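Local coordinates for protein EDTA monooxygenase (EDTA-degrading bacterium BNC1, PDB 5DQP) that probably oxidises EDTA as a flavin-dependent monooxygenase of the bacterial luciferase-like family, using reduced FMN and molecular oxygen, at residues Tyr7-Leu12 against Leu262-Phe267; Asn13-Leu18 against Ala30-Leu35; Leu35-Arg40 against Leu387-Leu392; Phe53-Gln58 against Ile76-Ala81. All coordinates share one frame; numbering follows the deposited sequence. Where two conformers were deposited one is given.

Contact 1. Residues Tyr7-Leu12 against Leu262-Phe267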
loop_
_atom_site.group_PDB
_atom_site.type_symbol
_atom_site.label_atom_id
_atom_site.label_comp_id
_atom_site.label_asym_id
_atom_site.label_seq_id
_atom_site.Cartn_x
_atom_site.Cartn_y
_atom_site.Cartn_z
ATOM N N TYR A 7 -8.432 -25.053 -4.966
ATOM C CA TYR A 7 -7.988 -23.786 -4.377
ATOM C C TYR A 7 -9.181 -22.855 -4.172
ATOM O O TYR A 7 -10.134 -22.871 -4.951
ATOM C CB TYR A 7 -6.931 -23.093 -5.253
ATOM C CG TYR A 7 -5.719 -23.963 -5.495
ATOM C CD1 TYR A 7 -4.690 -24.023 -4.571
ATOM C CD2 TYR A 7 -5.629 -24.763 -6.635
ATOM C CE1 TYR A 7 -3.592 -24.854 -4.779
ATOM C CE2 TYR A 7 -4.550 -25.591 -6.847
ATOM C CZ TYR A 7 -3.537 -25.633 -5.912
ATOM O OH TYR A 7 -2.459 -26.446 -6.127
ATOM N N LEU A 8 -9.127 -22.046 -3.114
ATOM C CA LEU A 8 -10.204 -21.117 -2.783
ATOM C C LEU A 8 -9.653 -19.736 -2.458
ATOM O O LEU A 8 -8.700 -19.605 -1.680
ATOM C CB LEU A 8 -11.025 -21.630 -1.593
ATOM C CG LEU A 8 -11.861 -22.886 -1.806
ATOM C CD1 LEU A 8 -12.495 -23.259 -0.491
ATOM C CD2 LEU A 8 -12.952 -22.676 -2.898
ATOM N N VAL A 9 -10.274 -18.709 -3.023
ATOM C CA VAL A 9 -9.913 -17.319 -2.766
ATOM C C VAL A 9 -11.177 -16.560 -2.390
ATOM O O VAL A 9 -12.237 -16.794 -2.978
ATOM C CB VAL A 9 -9.244 -16.684 -4.006
ATOM C CG1 VAL A 9 -8.990 -15.164 -3.762
ATOM C CG2 VAL A 9 -7.965 -17.435 -4.368
ATOM N N SER A 10 -11.074 -15.642 -1.428
ATOM C CA SER A 10 -12.246 -14.930 -0.918
ATOM C C SER A 10 -12.130 -13.436 -1.195
ATOM O O SER A 10 -11.186 -12.792 -0.726
ATOM C CB SER A 10 -12.427 -15.149 0.588
ATOM O OG SER A 10 -11.245 -14.789 1.320
ATOM N N TRP A 11 -13.080 -12.893 -1.958
ATOM C CA TRP A 11 -13.179 -11.446 -2.068
ATOM C C TRP A 11 -13.275 -10.853 -0.675
ATOM O O TRP A 11 -13.948 -11.394 0.207
ATOM C CB TRP A 11 -14.412 -11.005 -2.848
ATOM C CG TRP A 11 -14.449 -11.271 -4.282
ATOM C CD1 TRP A 11 -14.469 -12.491 -4.895
ATOM C CD2 TRP A 11 -14.575 -10.293 -5.323
ATOM N NE1 TRP A 11 -14.568 -12.333 -6.257
ATOM C CE2 TRP A 11 -14.636 -10.993 -6.547
ATOM C CE3 TRP A 11 -14.636 -8.891 -5.339
ATOM C CZ2 TRP A 11 -14.744 -10.339 -7.780
ATOM C CZ3 TRP A 11 -14.747 -8.243 -6.561
ATOM C CH2 TRP A 11 -14.797 -8.967 -7.766
ATOM N N LEU A 12 -12.642 -9.711 -0.491
ATOM C CA LEU A 12 -12.660 -9.065 0.814
ATOM C C LEU A 12 -13.089 -7.602 0.803
ATOM O O LEU A 12 -13.103 -6.975 1.867
ATOM C CB LEU A 12 -11.279 -9.185 1.486
ATOM C CG LEU A 12 -11.397 -9.727 2.922
ATOM C CD1 LEU A 12 -12.017 -11.140 2.971
ATOM C CD2 LEU A 12 -10.055 -9.711 3.634
ATOM N N LEU A 262 -3.561 -21.564 -13.052
ATOM C CA LEU A 262 -4.776 -21.979 -12.373
ATOM C C LEU A 262 -5.916 -21.084 -12.841
ATOM O O LEU A 262 -5.727 -19.873 -12.998
ATOM C CB LEU A 262 -4.604 -21.886 -10.852
ATOM C CG LEU A 262 -3.446 -22.688 -10.233
ATOM C CD1 LEU A 262 -3.295 -22.290 -8.779
ATOM C CD2 LEU A 262 -3.724 -24.175 -10.325
ATOM N N VAL A 263 -7.084 -21.689 -13.097
ATOM C CA VAL A 263 -8.310 -20.977 -13.448
ATOM C C VAL A 263 -9.300 -21.078 -12.288
ATOM O O VAL A 263 -9.628 -22.183 -11.826
ATOM C CB VAL A 263 -8.937 -21.531 -14.747
ATOM C CG1 VAL A 263 -10.250 -20.814 -15.069
ATOM C CG2 VAL A 263 -7.965 -21.422 -15.907
ATOM N N LEU A 264 -9.804 -19.931 -11.842
ATOM C CA LEU A 264 -10.745 -19.858 -10.720
ATOM C C LEU A 264 -11.981 -19.074 -11.149
ATOM O O LEU A 264 -11.936 -17.833 -11.195
ATOM C CB LEU A 264 -10.118 -19.200 -9.496
ATOM C CG LEU A 264 -8.685 -19.541 -9.117
ATOM C CD1 LEU A 264 -8.368 -18.939 -7.760
ATOM C CD2 LEU A 264 -8.457 -21.041 -9.103
ATOM N N PRO A 265 -13.087 -19.757 -11.474
ATOM C CA PRO A 265 -14.358 -19.055 -11.682
ATOM C C PRO A 265 -14.817 -18.380 -10.399
ATOM O O PRO A 265 -14.594 -18.880 -9.298
ATOM C CB PRO A 265 -15.323 -20.178 -12.100
ATOM C CG PRO A 265 -14.452 -21.298 -12.574
ATOM C CD PRO A 265 -13.257 -21.214 -11.628
ATOM N N SER A 266 -15.450 -17.226 -10.557
ATOM C CA SER A 266 -15.860 -16.375 -9.458
ATOM C C SER A 266 -17.370 -16.450 -9.348
ATOM O O SER A 266 -18.066 -16.453 -10.365
ATOM C CB SER A 266 -15.398 -14.921 -9.688
ATOM O OG SER A 266 -15.711 -14.086 -8.579
ATOM N N PHE A 267 -17.882 -16.512 -8.124
ATOM C CA PHE A 267 -19.331 -16.551 -7.978
ATOM C C PHE A 267 -19.735 -16.065 -6.592
ATOM O O PHE A 267 -18.919 -16.006 -5.660
ATOM C CB PHE A 267 -19.873 -17.961 -8.240
ATOM C CG PHE A 267 -19.627 -18.916 -7.114
ATOM C CD1 PHE A 267 -18.376 -19.430 -6.901
ATOM C CD2 PHE A 267 -20.645 -19.280 -6.254
ATOM C CE1 PHE A 267 -18.142 -20.291 -5.855
ATOM C CE2 PHE A 267 -20.404 -20.158 -5.213
ATOM C CZ PHE A 267 -19.158 -20.656 -5.014
#

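Contact 2. Residues Asn13-Leu18 against Ala30-Leu35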
loop_
_atom_site.group_PDB
_atom_site.type_symbol
_atom_site.label_atom_id
_atom_site.label_comp_id
_atom_site.label_asym_id
_atom_site.label_seq_id
_atom_site.Cartn_x
_atom_site.Cartn_y
_atom_site.Cartn_z
ATOM N N ASN A 13 -13.488 -7.057 -0.338
ATOM C CA ASN A 13 -13.778 -5.624 -0.419
ATOM C C ASN A 13 -14.949 -5.190 0.460
ATOM O O ASN A 13 -16.028 -5.796 0.446
ATOM C CB ASN A 13 -14.089 -5.237 -1.861
ATOM C CG ASN A 13 -12.888 -5.355 -2.754
ATOM O OD1 ASN A 13 -12.509 -6.437 -3.129
ATOM N ND2 ASN A 13 -12.294 -4.235 -3.100
ATOM N N SER A 14 -14.742 -4.094 1.179
ATOM C CA SER A 14 -15.834 -3.256 1.713
ATOM C C SER A 14 -16.784 -4.116 2.543
ATOM O O SER A 14 -16.327 -4.851 3.432
ATOM C CB SER A 14 -16.479 -2.512 0.543
ATOM O OG SER A 14 -17.524 -1.674 1.011
ATOM N N SER A 15 -18.102 -4.047 2.318
ATOM C CA SER A 15 -19.087 -4.667 3.197
ATOM C C SER A 15 -19.682 -5.937 2.614
ATOM O O SER A 15 -20.541 -6.552 3.247
ATOM C CB SER A 15 -20.211 -3.672 3.510
ATOM O OG SER A 15 -20.774 -3.161 2.314
ATOM N N GLY A 16 -19.231 -6.353 1.442
ATOM C CA GLY A 16 -19.877 -7.413 0.694
ATOM C C GLY A 16 -20.168 -6.966 -0.725
ATOM O O GLY A 16 -20.122 -5.783 -1.053
ATOM N N VAL A 17 -20.491 -7.963 -1.569
ATOM C CA VAL A 17 -20.749 -7.690 -2.980
ATOM C C VAL A 17 -22.130 -7.067 -3.198
ATOM O O VAL A 17 -22.307 -6.280 -4.131
ATOM C CB VAL A 17 -20.574 -8.954 -3.848
ATOM C CG1 VAL A 17 -21.438 -10.060 -3.356
ATOM C CG2 VAL A 17 -20.951 -8.647 -5.296
ATOM N N LEU A 18 -23.121 -7.364 -2.363
ATOM C CA LEU A 18 -24.430 -6.773 -2.601
ATOM C C LEU A 18 -24.406 -5.264 -2.327
ATOM O O LEU A 18 -23.785 -4.810 -1.359
ATOM C CB LEU A 18 -25.502 -7.461 -1.759
ATOM C CG LEU A 18 -25.694 -8.940 -2.105
ATOM C CD1 LEU A 18 -26.938 -9.487 -1.411
ATOM C CD2 LEU A 18 -25.715 -9.240 -3.650
ATOM N N ALA A 30 -20.103 2.757 8.608
ATOM C CA ALA A 30 -18.726 3.209 8.779
ATOM C C ALA A 30 -17.735 2.066 9.032
ATOM O O ALA A 30 -16.528 2.331 9.111
ATOM C CB ALA A 30 -18.653 4.220 9.935
ATOM N N ARG A 31 -18.187 0.811 9.168
ATOM C CA ARG A 31 -17.236 -0.274 9.400
ATOM C C ARG A 31 -16.373 -0.569 8.183
ATOM O O ARG A 31 -15.334 -1.215 8.337
ATOM C CB ARG A 31 -17.964 -1.553 9.816
ATOM C CG ARG A 31 -18.876 -2.072 8.736
ATOM C CD ARG A 31 -19.657 -3.260 9.225
ATOM N NE ARG A 31 -20.146 -4.056 8.112
ATOM C CZ ARG A 31 -21.318 -3.862 7.527
ATOM N NH1 ARG A 31 -22.122 -2.879 7.955
ATOM N NH2 ARG A 31 -21.683 -4.659 6.525
ATOM N N ILE A 32 -16.767 -0.135 6.980
ATOM C CA ILE A 32 -15.893 -0.374 5.833
ATOM C C ILE A 32 -14.645 0.493 5.870
ATOM O O ILE A 32 -13.738 0.306 5.046
ATOM C CB ILE A 32 -16.621 -0.177 4.482
ATOM C CG1 ILE A 32 -17.004 1.285 4.263
ATOM C CG2 ILE A 32 -17.863 -1.072 4.421
ATOM C CD1 ILE A 32 -17.631 1.531 2.887
ATOM N N PHE A 33 -14.571 1.439 6.800
ATOM C CA PHE A 33 -13.386 2.261 6.975
ATOM C C PHE A 33 -12.562 1.854 8.189
ATOM O O PHE A 33 -11.665 2.597 8.599
ATOM C CB PHE A 33 -13.796 3.730 7.066
ATOM C CG PHE A 33 -14.617 4.198 5.883
ATOM C CD1 PHE A 33 -14.054 4.253 4.612
ATOM C CD2 PHE A 33 -15.953 4.557 6.046
ATOM C CE1 PHE A 33 -14.794 4.673 3.527
ATOM C CE2 PHE A 33 -16.709 4.975 4.964
ATOM C CZ PHE A 33 -16.124 5.035 3.701
ATOM N N ASP A 34 -12.833 0.686 8.759
ATOM C CA ASP A 34 -12.186 0.218 9.975
ATOM C C ASP A 34 -11.337 -1.006 9.647
ATOM O O ASP A 34 -11.852 -2.002 9.132
ATOM C CB ASP A 34 -13.238 -0.111 11.034
ATOM C CG ASP A 34 -12.625 -0.688 12.317
ATOM O OD1 ASP A 34 -11.386 -0.639 12.492
ATOM O OD2 ASP A 34 -13.391 -1.182 13.170
ATOM N N LEU A 35 -10.045 -0.936 9.958
ATOM C CA LEU A 35 -9.159 -2.063 9.696
ATOM C C LEU A 35 -9.703 -3.356 10.307
ATOM O O LEU A 35 -9.605 -4.434 9.699
ATOM C CB LEU A 35 -7.756 -1.758 10.233
ATOM C CG LEU A 35 -6.732 -2.894 10.148
ATOM C CD1 LEU A 35 -6.517 -3.341 8.660
ATOM C CD2 LEU A 35 -5.419 -2.453 10.846
#

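Contact 3. Residues Leu35-Arg40 against Leu387-Leu392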
loop_
_atom_site.group_PDB
_atom_site.type_symbol
_atom_site.label_atom_id
_atom_site.label_comp_id
_atom_site.label_asym_id
_atom_site.label_seq_id
_atom_site.Cartn_x
_atom_site.Cartn_y
_atom_site.Cartn_z
ATOM N N LEU A 35 -10.045 -0.936 9.958
ATOM C CA LEU A 35 -9.159 -2.063 9.696
ATOM C C LEU A 35 -9.703 -3.356 10.307
ATOM O O LEU A 35 -9.605 -4.434 9.699
ATOM C CB LEU A 35 -7.756 -1.758 10.233
ATOM C CG LEU A 35 -6.732 -2.894 10.148
ATOM C CD1 LEU A 35 -6.517 -3.341 8.660
ATOM C CD2 LEU A 35 -5.419 -2.453 10.846
ATOM N N GLU A 36 -10.285 -3.271 11.506
ATOM C CA GLU A 36 -10.776 -4.475 12.170
ATOM C C GLU A 36 -11.877 -5.155 11.370
ATOM O O GLU A 36 -12.027 -6.380 11.446
ATOM C CB GLU A 36 -11.262 -4.144 13.579
ATOM C CG GLU A 36 -10.141 -3.662 14.514
ATOM C CD GLU A 36 -8.957 -4.632 14.594
ATOM O OE1 GLU A 36 -9.197 -5.867 14.647
ATOM O OE2 GLU A 36 -7.793 -4.156 14.601
ATOM N N ASN A 37 -12.649 -4.395 10.592
ATOM C CA ASN A 37 -13.603 -5.018 9.683
ATOM C C ASN A 37 -12.902 -5.997 8.745
ATOM O O ASN A 37 -13.443 -7.056 8.426
ATOM C CB ASN A 37 -14.339 -3.940 8.884
ATOM C CG ASN A 37 -15.365 -4.512 7.916
ATOM O OD1 ASN A 37 -16.408 -5.008 8.333
ATOM N ND2 ASN A 37 -15.086 -4.407 6.606
ATOM N N TYR A 38 -11.712 -5.649 8.267
ATOM C CA TYR A 38 -11.010 -6.543 7.351
ATOM C C TYR A 38 -10.229 -7.612 8.096
ATOM O O TYR A 38 -10.135 -8.745 7.618
ATOM C CB TYR A 38 -10.100 -5.727 6.426
ATOM C CG TYR A 38 -10.933 -4.703 5.695
ATOM C CD1 TYR A 38 -11.598 -5.042 4.512
ATOM C CD2 TYR A 38 -11.106 -3.428 6.212
ATOM C CE1 TYR A 38 -12.407 -4.135 3.859
ATOM C CE2 TYR A 38 -11.906 -2.495 5.565
ATOM C CZ TYR A 38 -12.570 -2.865 4.390
ATOM O OH TYR A 38 -13.378 -1.960 3.740
ATOM N N ILE A 39 -9.689 -7.285 9.272
ATOM C CA ILE A 39 -9.036 -8.312 10.079
ATOM C C ILE A 39 -10.022 -9.429 10.374
ATOM O O ILE A 39 -9.704 -10.617 10.234
ATOM C CB ILE A 39 -8.465 -7.720 11.384
ATOM C CG1 ILE A 39 -7.478 -6.583 11.106
ATOM C CG2 ILE A 39 -7.787 -8.821 12.221
ATOM C CD1 ILE A 39 -6.331 -6.970 10.216
ATOM N N ARG A 40 -11.231 -9.060 10.816
ATOM C CA ARG A 40 -12.240 -10.059 11.130
ATOM C C ARG A 40 -12.460 -10.998 9.947
ATOM O O ARG A 40 -12.468 -12.225 10.104
ATOM C CB ARG A 40 -13.541 -9.373 11.551
ATOM C CG ARG A 40 -14.676 -10.326 11.985
ATOM C CD ARG A 40 -15.684 -9.576 12.909
ATOM N NE ARG A 40 -17.003 -10.212 12.999
ATOM C CZ ARG A 40 -18.061 -9.681 13.621
ATOM N NH1 ARG A 40 -17.970 -8.493 14.220
ATOM N NH2 ARG A 40 -19.226 -10.337 13.633
ATOM N N LEU A 387 -22.436 -10.697 1.866
ATOM C CA LEU A 387 -22.289 -9.863 3.054
ATOM C C LEU A 387 -21.011 -10.275 3.767
ATOM O O LEU A 387 -20.804 -11.468 4.011
ATOM C CB LEU A 387 -23.488 -10.020 4.003
ATOM C CG LEU A 387 -23.373 -9.267 5.333
ATOM C CD1 LEU A 387 -23.156 -7.760 5.105
ATOM C CD2 LEU A 387 -24.613 -9.527 6.208
ATOM N N LEU A 388 -20.159 -9.292 4.083
ATOM C CA LEU A 388 -18.949 -9.522 4.889
ATOM C C LEU A 388 -19.107 -8.911 6.279
ATOM O O LEU A 388 -19.641 -7.811 6.416
ATOM C CB LEU A 388 -17.704 -8.943 4.184
ATOM C CG LEU A 388 -17.325 -9.742 2.924
ATOM C CD1 LEU A 388 -16.290 -9.047 2.041
ATOM C CD2 LEU A 388 -16.798 -11.089 3.396
ATOM N N PRO A 389 -18.640 -9.619 7.323
ATOM C CA PRO A 389 -18.052 -10.961 7.271
ATOM C C PRO A 389 -19.063 -12.106 7.274
ATOM O O PRO A 389 -18.655 -13.251 7.030
ATOM C CB PRO A 389 -17.201 -11.013 8.549
ATOM C CG PRO A 389 -17.851 -10.084 9.468
ATOM C CD PRO A 389 -18.357 -8.951 8.606
ATOM N N ASP A 390 -20.343 -11.787 7.528
ATOM C CA ASP A 390 -21.325 -12.798 7.927
ATOM C C ASP A 390 -21.383 -13.961 6.946
ATOM O O ASP A 390 -21.379 -15.124 7.363
ATOM C CB ASP A 390 -22.726 -12.173 8.087
ATOM C CG ASP A 390 -22.796 -11.119 9.224
ATOM O OD1 ASP A 390 -21.797 -10.402 9.440
ATOM O OD2 ASP A 390 -23.854 -10.987 9.891
ATOM N N ALA A 391 -21.462 -13.675 5.634
ATOM C CA ALA A 391 -21.646 -14.763 4.666
ATOM C C ALA A 391 -20.360 -15.533 4.430
ATOM O O ALA A 391 -20.403 -16.729 4.124
ATOM C CB ALA A 391 -22.182 -14.254 3.330
ATOM N N LEU A 392 -19.205 -14.891 4.587
ATOM C CA LEU A 392 -17.985 -15.676 4.514
ATOM C C LEU A 392 -17.876 -16.583 5.726
ATOM O O LEU A 392 -17.370 -17.700 5.622
ATOM C CB LEU A 392 -16.766 -14.767 4.388
ATOM C CG LEU A 392 -15.401 -15.408 4.181
ATOM C CD1 LEU A 392 -15.443 -16.240 2.902
ATOM C CD2 LEU A 392 -14.375 -14.276 4.086
HETATM O O HOH W 1 -18.329 -5.294 6.706
#

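Contact 4. Residues Phe53-Gln58 against Ile76-Ala81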
loop_
_atom_site.group_PDB
_atom_site.type_symbol
_atom_site.label_atom_id
_atom_site.label_comp_id
_atom_site.label_asym_id
_atom_site.label_seq_id
_atom_site.Cartn_x
_atom_site.Cartn_y
_atom_site.Cartn_z
ATOM N N PHE A 53 -7.011 -13.970 0.359
ATOM C CA PHE A 53 -8.083 -13.026 0.113
ATOM C C PHE A 53 -7.778 -12.274 -1.182
ATOM O O PHE A 53 -6.667 -12.315 -1.715
ATOM C CB PHE A 53 -8.294 -12.059 1.300
ATOM C CG PHE A 53 -7.082 -11.185 1.630
ATOM C CD1 PHE A 53 -6.854 -10.007 0.948
ATOM C CD2 PHE A 53 -6.194 -11.553 2.635
ATOM C CE1 PHE A 53 -5.748 -9.220 1.228
ATOM C CE2 PHE A 53 -5.095 -10.771 2.943
ATOM C CZ PHE A 53 -4.863 -9.601 2.237
ATOM N N PHE A 54 -8.792 -11.605 -1.703
ATOM C CA PHE A 54 -8.648 -10.816 -2.909
ATOM C C PHE A 54 -9.303 -9.456 -2.719
ATOM O O PHE A 54 -10.406 -9.353 -2.170
ATOM C CB PHE A 54 -9.280 -11.555 -4.101
ATOM C CG PHE A 54 -9.464 -10.700 -5.325
ATOM C CD1 PHE A 54 -8.367 -10.198 -5.998
ATOM C CD2 PHE A 54 -10.729 -10.432 -5.819
ATOM C CE1 PHE A 54 -8.515 -9.434 -7.127
ATOM C CE2 PHE A 54 -10.898 -9.663 -6.981
ATOM C CZ PHE A 54 -9.792 -9.166 -7.626
ATOM N N LEU A 55 -8.628 -8.423 -3.199
ATOM C CA LEU A 55 -9.132 -7.061 -3.187
ATOM C C LEU A 55 -9.204 -6.559 -4.619
ATOM O O LEU A 55 -8.179 -6.446 -5.295
ATOM C CB LEU A 55 -8.235 -6.156 -2.335
ATOM C CG LEU A 55 -8.264 -6.445 -0.833
ATOM C CD1 LEU A 55 -7.174 -5.630 -0.110
ATOM C CD2 LEU A 55 -9.628 -6.138 -0.251
ATOM N N ALA A 56 -10.415 -6.299 -5.089
ATOM C CA ALA A 56 -10.608 -5.575 -6.336
ATOM C C ALA A 56 -10.305 -4.100 -6.090
ATOM O O ALA A 56 -10.273 -3.638 -4.948
ATOM C CB ALA A 56 -12.036 -5.750 -6.844
ATOM N N ASP A 57 -10.053 -3.359 -7.166
ATOM C CA ASP A 57 -9.817 -1.933 -6.996
ATOM C C ASP A 57 -10.049 -1.170 -8.295
ATOM O O ASP A 57 -9.770 -1.667 -9.384
ATOM C CB ASP A 57 -8.397 -1.644 -6.502
ATOM C CG ASP A 57 -8.176 -0.164 -6.230
ATOM O OD1 ASP A 57 -9.019 0.409 -5.504
ATOM O OD2 ASP A 57 -7.189 0.425 -6.750
ATOM N N GLN A 58 -10.561 0.052 -8.152
ATOM C CA GLN A 58 -10.528 1.068 -9.193
ATOM C C GLN A 58 -10.255 2.364 -8.448
ATOM O O GLN A 58 -10.881 2.611 -7.407
ATOM C CB GLN A 58 -11.831 1.176 -9.981
ATOM C CG GLN A 58 -11.982 0.082 -11.014
ATOM C CD GLN A 58 -13.260 0.227 -11.781
ATOM O OE1 GLN A 58 -13.973 1.219 -11.628
ATOM N NE2 GLN A 58 -13.572 -0.763 -12.611
ATOM N N ILE A 76 -3.104 -2.150 -1.955
ATOM C CA ILE A 76 -1.748 -2.480 -1.509
ATOM C C ILE A 76 -1.579 -2.109 -0.037
ATOM O O ILE A 76 -1.085 -2.908 0.767
ATOM C CB ILE A 76 -0.698 -1.782 -2.405
ATOM C CG1 ILE A 76 -0.917 -2.140 -3.888
ATOM C CG2 ILE A 76 0.709 -2.201 -2.027
ATOM C CD1 ILE A 76 0.062 -1.443 -4.881
ATOM N N VAL A 77 -2.032 -0.903 0.345
ATOM C CA VAL A 77 -1.985 -0.453 1.747
ATOM C C VAL A 77 -2.812 -1.372 2.646
ATOM O O VAL A 77 -2.334 -1.852 3.685
ATOM C CB VAL A 77 -2.469 1.008 1.832
ATOM C CG1 VAL A 77 -2.806 1.437 3.255
ATOM C CG2 VAL A 77 -1.452 1.934 1.184
ATOM N N LEU A 78 -4.068 -1.637 2.258
ATOM C CA LEU A 78 -4.910 -2.544 3.043
ATOM C C LEU A 78 -4.262 -3.925 3.182
ATOM O O LEU A 78 -4.203 -4.484 4.281
ATOM C CB LEU A 78 -6.317 -2.639 2.414
ATOM C CG LEU A 78 -7.454 -3.319 3.168
ATOM C CD1 LEU A 78 -7.484 -2.895 4.635
ATOM C CD2 LEU A 78 -8.819 -3.069 2.475
ATOM N N ALA A 79 -3.762 -4.500 2.082
ATOM C CA ALA A 79 -3.159 -5.828 2.193
ATOM C C ALA A 79 -1.915 -5.826 3.095
ATOM O O ALA A 79 -1.631 -6.824 3.774
ATOM C CB ALA A 79 -2.814 -6.355 0.806
ATOM N N ALA A 80 -1.162 -4.726 3.114
ATOM C CA ALA A 80 -0.023 -4.625 4.030
ATOM C C ALA A 80 -0.469 -4.615 5.488
ATOM O O ALA A 80 0.172 -5.236 6.341
ATOM C CB ALA A 80 0.793 -3.365 3.719
ATOM N N ALA A 81 -1.543 -3.883 5.805
ATOM C CA ALA A 81 -1.999 -3.807 7.197
ATOM C C ALA A 81 -2.615 -5.124 7.637
ATOM O O ALA A 81 -2.312 -5.630 8.724
ATOM C CB ALA A 81 -3.010 -2.670 7.369
#

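Contact 1. Residues Tyr7-Leu12 against Leu262-Phe267
Tyr-7 packs the CD2-CE2 side of its ring against both methyls of Leu-262. From CB, CG lies anti to the carbonyl carbon, beside the backbone N. CD2 is then 4.0 Å from Leu-262 CD1, and further out CE2 is 3.8 Å from Leu-262 CD2. Leu-262 CD1 sits over the ring face, offset toward the rim and 4.2 Å from the centroid, 19° off the normal, which makes a CH-pi contact; the two side chains cross at about a right angle. Two residues on, Val-9 CG2 meets Leu-264 CD1 at 3.7 Å, again with crossed side chains. The next pair is polar: in the conformer given, Trp-11 NE1 donates to Ser-266 OG at 3.1 Å, with a bent N-H...O angle of 147° and the oxygen 19° out of the indole plane; a second conformer of Trp-11 makes this bond less certain. The side chains that meet alternate along both strands, as residues facing a barrel interior do. Strand 7-11 and strand 262-271 are not paired; strand 380-383 lies between them and pairs with both in parallel, its Val-382 touching Trp-11, Leu-264 and Ser-266, while strand 52-55 also borders strand 7-11.

Contact 2. Residues Asn13-Leu18 against Ala30-Leu35
Ser-14 and Ser-15 meet Ile-32 and Arg-31 through van der Waals packing, with no hydrogen bond between the two segments. Ile-32 supplies most of the apolar surface: its CG2 lies 3.5 Å from Ser-14 OG and 3.6 Å from Ser-15 CB, while its CD1 reaches Ser-14 OG at 3.7 Å. The first torsion of Ile-32 sets CG2 beside the backbone N, while CG1 carries CD1 outward, and both branches thereby touch the Ser-14 oxygen. Arg-31 runs extended from CG to NE and brings NH2 to 3.5 Å from Ser-15 CB, the guanidinium plane standing obliquely to that carbon.

The polar ends turn to other partners. Ser-14 OG is bonded to Pro-69 O, and Ser-15 OG to Ser-21 OG. Arg-31 is held by several carbonyls, NH1 by those of Trp-22 and Asn-28 and NH2 by that of Ser-21, which fixes the guanidinium beside Ser-15.

Backbone geometry shapes both sides. Asn-13 to Gly-16 form a type II' beta turn, closed by a weak bond of 3.4 Å from Gly-16 N to Asn-13 O. On the other side, Arg-31 and Ile-32 lie on a 3-10 segment, and Asp-34 is the N-cap of the following helix, its OD1 accepting from Glu-36 N. Both segments belong to the long connection from strand 7-11 to helix 35-47, a loop at the C-terminal end of the first strand, where active-site loops of TIM-barrel enzymes are found.

Contact 3. Residues Leu35-Arg40 against Leu387-Leu392
Arg-40 lies against Pro-389 where two helices of the TIM-barrel shell come together, helix 35-47 following the first strand and helix 390-405 following strand 380-383. In the apolar part of the contact the arginine's extended chain runs obliquely past the CG corner of the proline ring. With CG anti to the backbone N (chi1 -177°), the chain brings CG and CD each to 4.1 Å from Pro-389 CG and NE to 3.6 Å from the same atom; the guanidinium is turned obliquely to it. Pro-389 follows a cis peptide bond, and its ring also packs on Ser-41 and Ile-44 of helix 35-47.

Charge plays a looser part. Arg-40 NH2 stays 4.9 Å from Asp-390 OD1, too far for a salt bridge, and Asp-390 instead pairs with Arg-26 through OD2.

Water probably bridges the segments: one molecule donates to Leu-388 O at 2.9 Å, the sound half of the link, whereas its 2.5 Å to Asn-37 OD1 is too short to be trusted in detail.

Contact 4. Residues Phe53-Gln58 against Ile76-Ala81
Phe-53 turns the edge of its ring to Ala-79, with CZ and CE1 each 4.1 Å from Ala-79 CB, which lies near the ring plane. Phe-53 CZ is also 4.1 Å from Ala-79 CA, so the edge reaches the helix backbone. Its CG lies between the backbone N and the carbonyl carbon (chi1 61°), and from there the ring extends to Ile-82 and Thr-83 further along the helix.

Leu-55, on the same side of the strand, makes the other apolar contact. Its CD1 lies 4.0 Å from CB, CG and CD2 of Leu-78 alike, so one methyl rests against the root and one branch of the other leucine; Leu-55 CD2 is a little more distant, at 4.2 Å from Leu-78 CD2. The two side chains cross at about a right angle. Leu-55 CD1 also approaches the helix backbone, 4.2 Å from Ala-79 N. The small Ala-79 brings the helix backbone close to both strand side chains, and the segment axes approach to 9.8 Å at 154°, nearly antiparallel.

Leu-78 packs on Leu-115 of the second subunit, Val-77 on its Val-112 and Ala-80 on its Ala-80, so the helix lies between the sheet and the dimer partner. Strand 52-55, helix 75-85 and strand 90-96 form a beta-alpha-beta unit of the TIM barrel, and just beyond the strand's C-terminal end stands Asp-57, predicted to bind FMN.

Contacts 1 and 4 meet on the barrel sheet, where strands 7-11 and 52-55 are neighbours: Ser-10 O to Phe-54 N and Leu-12 N to Phe-54 O are both 2.8 Å, probable hydrogen bonds. Contacts 2 and 3 have centres about 7 Å apart, share Leu-35 and are joined by probable bonds from Tyr-38 OH to Ile-32 O and from Leu-388 N to Ser-15 O. Asn-13 ND2 links contact 2 to contact 4 at Ala-56 O, 2.8 Å away. Toward the predicted FMN site, the Trp-11 side chain of contact 1 is about 7 Å from that of Thr-94, and contact 4 holds Asp-57; contact 3 lies away from it.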